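PDB 2OUW: alkylhydroperoxidase AhpD core from Rhodospirillum rubrum, which probably acts as an oxidoreductase of the carboxymuconolactone decarboxylase family, reducing alkyl hydroperoxides as its AhpD relatives do. Local coordinates for residues B[24-29]-B[37-42]. Sequence-based numbering, arbitrary orientation.
Sequences DDIRAT and NIWRGL
I26 meets W39 through a single methyl: CD1 is set over one face of the indole, 3.8 Å from the centroid of the five-membered ring and 19° off the ring normal, a CH-pi contact. Its closest ring carbons are CG and CD2, CD2 at 3.7 Å, so the methyl rests near the attached end of the indole. On the far face lies CG2 of I38, the residue just before the tryptophan, 3.5 Å above the plane, which leaves the indole layered between two isoleucines. CG1 of I26 stands anti to its carbonyl carbon (chi1 -63°), and the chain then runs on extended, carrying CD1 straight out to the ring.

The second meeting is polar. The extended chains of R27 and R40 cross at about a right angle, and NH2 of R27 comes 3.9 Å from NH2 of R40, with the guanidinium planes turned 49° apart. Both converge on D10, whose OD1 forms salt bridges with R27 NH2 and R40 NH1; this shared anion probably brings them together. R27 is held further by the carbonyl of D33, through NE, and by a weak in-plane salt bridge from NH1 to D24 OD1 at 3.4 Å.

These contacts join helix 17-30 to the short helix 37-42 within the all-helical subunit, and helix 46-60 packs beside both: W53 touches I26 and meets the W39 ring edge-to-face. W39 NE1 makes a weak hydrogen bond to an unidentified bound molecule, probably from the crystallisation liquor, though such molecules often mark pockets. Behind I26, the D25 carbonyl accepts T29 N and T29 OG1 from opposite faces of its plane, while the D25 carboxylate takes the indole N-H of W53. Helix 37-42 also meets a second subunit, whose V122 packs on I38.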
loop_
_atom_site.group_PDB
_atom_site.type_symbol
_atom_site.label_atom_id
_atom_site.label_comp_id
_atom_site.label_asym_id
_atom_site.label_seq_id
_atom_site.Cartn_x
_atom_site.Cartn_y
_atom_site.Cartn_z
ATOM N N ASP B 24 -25.566 -21.332 -5.549
ATOM C CA ASP B 24 -25.751 -22.741 -5.255
ATOM C C ASP B 24 -24.482 -23.537 -5.444
ATOM O O ASP B 24 -24.247 -24.458 -4.704
ATOM C CB ASP B 24 -26.880 -23.311 -6.097
ATOM C CG ASP B 24 -28.236 -22.870 -5.598
ATOM O OD1 ASP B 24 -28.340 -22.396 -4.437
ATOM O OD2 ASP B 24 -29.191 -22.986 -6.380
ATOM N N ASP B 25 -23.679 -23.183 -6.435
ATOM C CA ASP B 25 -22.358 -23.781 -6.627
ATOM C C ASP B 25 -21.406 -23.474 -5.442
ATOM O O ASP B 25 -20.710 -24.356 -4.962
ATOM C CB ASP B 25 -21.736 -23.288 -7.932
ATOM C CG ASP B 25 -20.598 -24.187 -8.409
ATOM O OD1 ASP B 25 -20.760 -25.409 -8.340
ATOM O OD2 ASP B 25 -19.561 -23.685 -8.867
ATOM N N ILE B 26 -21.390 -22.233 -4.972
ATOM C CA ILE B 26 -20.648 -21.899 -3.742
ATOM C C ILE B 26 -21.070 -22.794 -2.579
ATOM O O ILE B 26 -20.235 -23.340 -1.884
ATOM C CB ILE B 26 -20.808 -20.423 -3.319
ATOM C CG1 ILE B 26 -20.218 -19.513 -4.405
ATOM C CG2 ILE B 26 -20.114 -20.213 -1.924
ATOM C CD1 ILE B 26 -20.480 -18.015 -4.258
ATOM N N ARG B 27 -22.366 -22.951 -2.379
ATOM C CA ARG B 27 -22.858 -23.766 -1.297
ATOM C C ARG B 27 -22.508 -25.229 -1.493
ATOM O O ARG B 27 -22.175 -25.920 -0.536
ATOM C CB ARG B 27 -24.368 -23.638 -1.164
ATOM C CG ARG B 27 -24.807 -22.292 -0.695
ATOM C CD ARG B 27 -26.321 -22.282 -0.543
ATOM N NE ARG B 27 -26.730 -21.002 0.013
ATOM C CZ ARG B 27 -27.329 -20.021 -0.661
ATOM N NH1 ARG B 27 -27.713 -20.167 -1.938
ATOM N NH2 ARG B 27 -27.592 -18.893 -0.014
ATOM N N ALA B 28 -22.584 -25.711 -2.733
ATOM C CA ALA B 28 -22.299 -27.121 -3.006
ATOM C C ALA B 28 -20.821 -27.377 -2.808
ATOM O O ALA B 28 -20.443 -28.401 -2.293
ATOM C CB ALA B 28 -22.732 -27.505 -4.437
ATOM N N THR B 29 -20.005 -26.415 -3.218
ATOM C CA THR B 29 -18.554 -26.520 -3.174
ATOM C C THR B 29 -18.051 -26.474 -1.742
ATOM O O THR B 29 -17.239 -27.303 -1.341
ATOM C CB THR B 29 -17.909 -25.366 -3.959
ATOM O OG1 THR B 29 -18.261 -25.463 -5.338
ATOM C CG2 THR B 29 -16.413 -25.364 -3.826
ATOM N N ASN B 37 -20.876 -12.144 2.627
ATOM C CA ASN B 37 -21.254 -10.876 2.011
ATOM C C ASN B 37 -20.541 -10.456 0.738
ATOM O O ASN B 37 -21.135 -9.770 -0.114
ATOM C CB ASN B 37 -21.118 -9.761 3.053
ATOM C CG ASN B 37 -22.191 -9.842 4.116
ATOM O OD1 ASN B 37 -23.268 -10.397 3.877
ATOM N ND2 ASN B 37 -21.914 -9.276 5.292
ATOM N N ILE B 38 -19.267 -10.809 0.617
ATOM C CA ILE B 38 -18.538 -10.447 -0.593
ATOM C C ILE B 38 -19.377 -10.855 -1.805
ATOM O O ILE B 38 -19.550 -10.052 -2.740
ATOM C CB ILE B 38 -17.114 -10.997 -0.646
ATOM C CG1 ILE B 38 -16.406 -10.486 -1.919
ATOM C CG2 ILE B 38 -17.063 -12.516 -0.606
ATOM C CD1 ILE B 38 -15.073 -11.085 -2.173
ATOM N N TRP B 39 -19.949 -12.067 -1.761
ATOM C CA TRP B 39 -20.669 -12.612 -2.928
ATOM C C TRP B 39 -21.981 -11.880 -3.206
ATOM O O TRP B 39 -22.406 -11.738 -4.355
ATOM C CB TRP B 39 -20.866 -14.141 -2.785
ATOM C CG TRP B 39 -19.554 -14.839 -2.585
ATOM C CD1 TRP B 39 -19.081 -15.386 -1.418
ATOM C CD2 TRP B 39 -18.501 -14.989 -3.545
ATOM N NE1 TRP B 39 -17.803 -15.878 -1.603
ATOM C CE2 TRP B 39 -17.433 -15.664 -2.900
ATOM C CE3 TRP B 39 -18.365 -14.659 -4.896
ATOM C CZ2 TRP B 39 -16.237 -15.990 -3.566
ATOM C CZ3 TRP B 39 -17.175 -14.983 -5.550
ATOM C CH2 TRP B 39 -16.135 -15.638 -4.881
ATOM N N ARG B 40 -22.592 -11.394 -2.133
ATOM C CA ARG B 40 -23.842 -10.702 -2.163
ATOM C C ARG B 40 -23.707 -9.294 -2.745
ATOM O O ARG B 40 -24.662 -8.768 -3.276
ATOM C CB ARG B 40 -24.422 -10.639 -0.748
ATOM C CG ARG B 40 -24.754 -12.025 -0.198
ATOM C CD ARG B 40 -25.583 -12.007 1.064
ATOM N NE ARG B 40 -25.821 -13.376 1.521
ATOM C CZ ARG B 40 -26.747 -14.199 1.030
ATOM N NH1 ARG B 40 -27.575 -13.825 0.058
ATOM N NH2 ARG B 40 -26.837 -15.423 1.531
ATOM N N GLY B 41 -22.524 -8.709 -2.622
ATOM C CA GLY B 41 -22.175 -7.463 -3.274
ATOM C C GLY B 41 -21.755 -7.675 -4.724
ATOM O O GLY B 41 -22.154 -6.897 -5.612
ATOM N N LEU B 42 -20.949 -8.706 -4.994
ATOM C CA LEU B 42 -20.612 -9.039 -6.390
ATOM C C LEU B 42 -21.856 -9.389 -7.194
ATOM O O LEU B 42 -21.905 -9.149 -8.392
ATOM C CB LEU B 42 -19.595 -10.168 -6.477
ATOM C CG LEU B 42 -18.211 -9.870 -5.879
ATOM C CD1 LEU B 42 -17.389 -11.119 -5.772
ATOM C CD2 LEU B 42 -17.483 -8.829 -6.698
#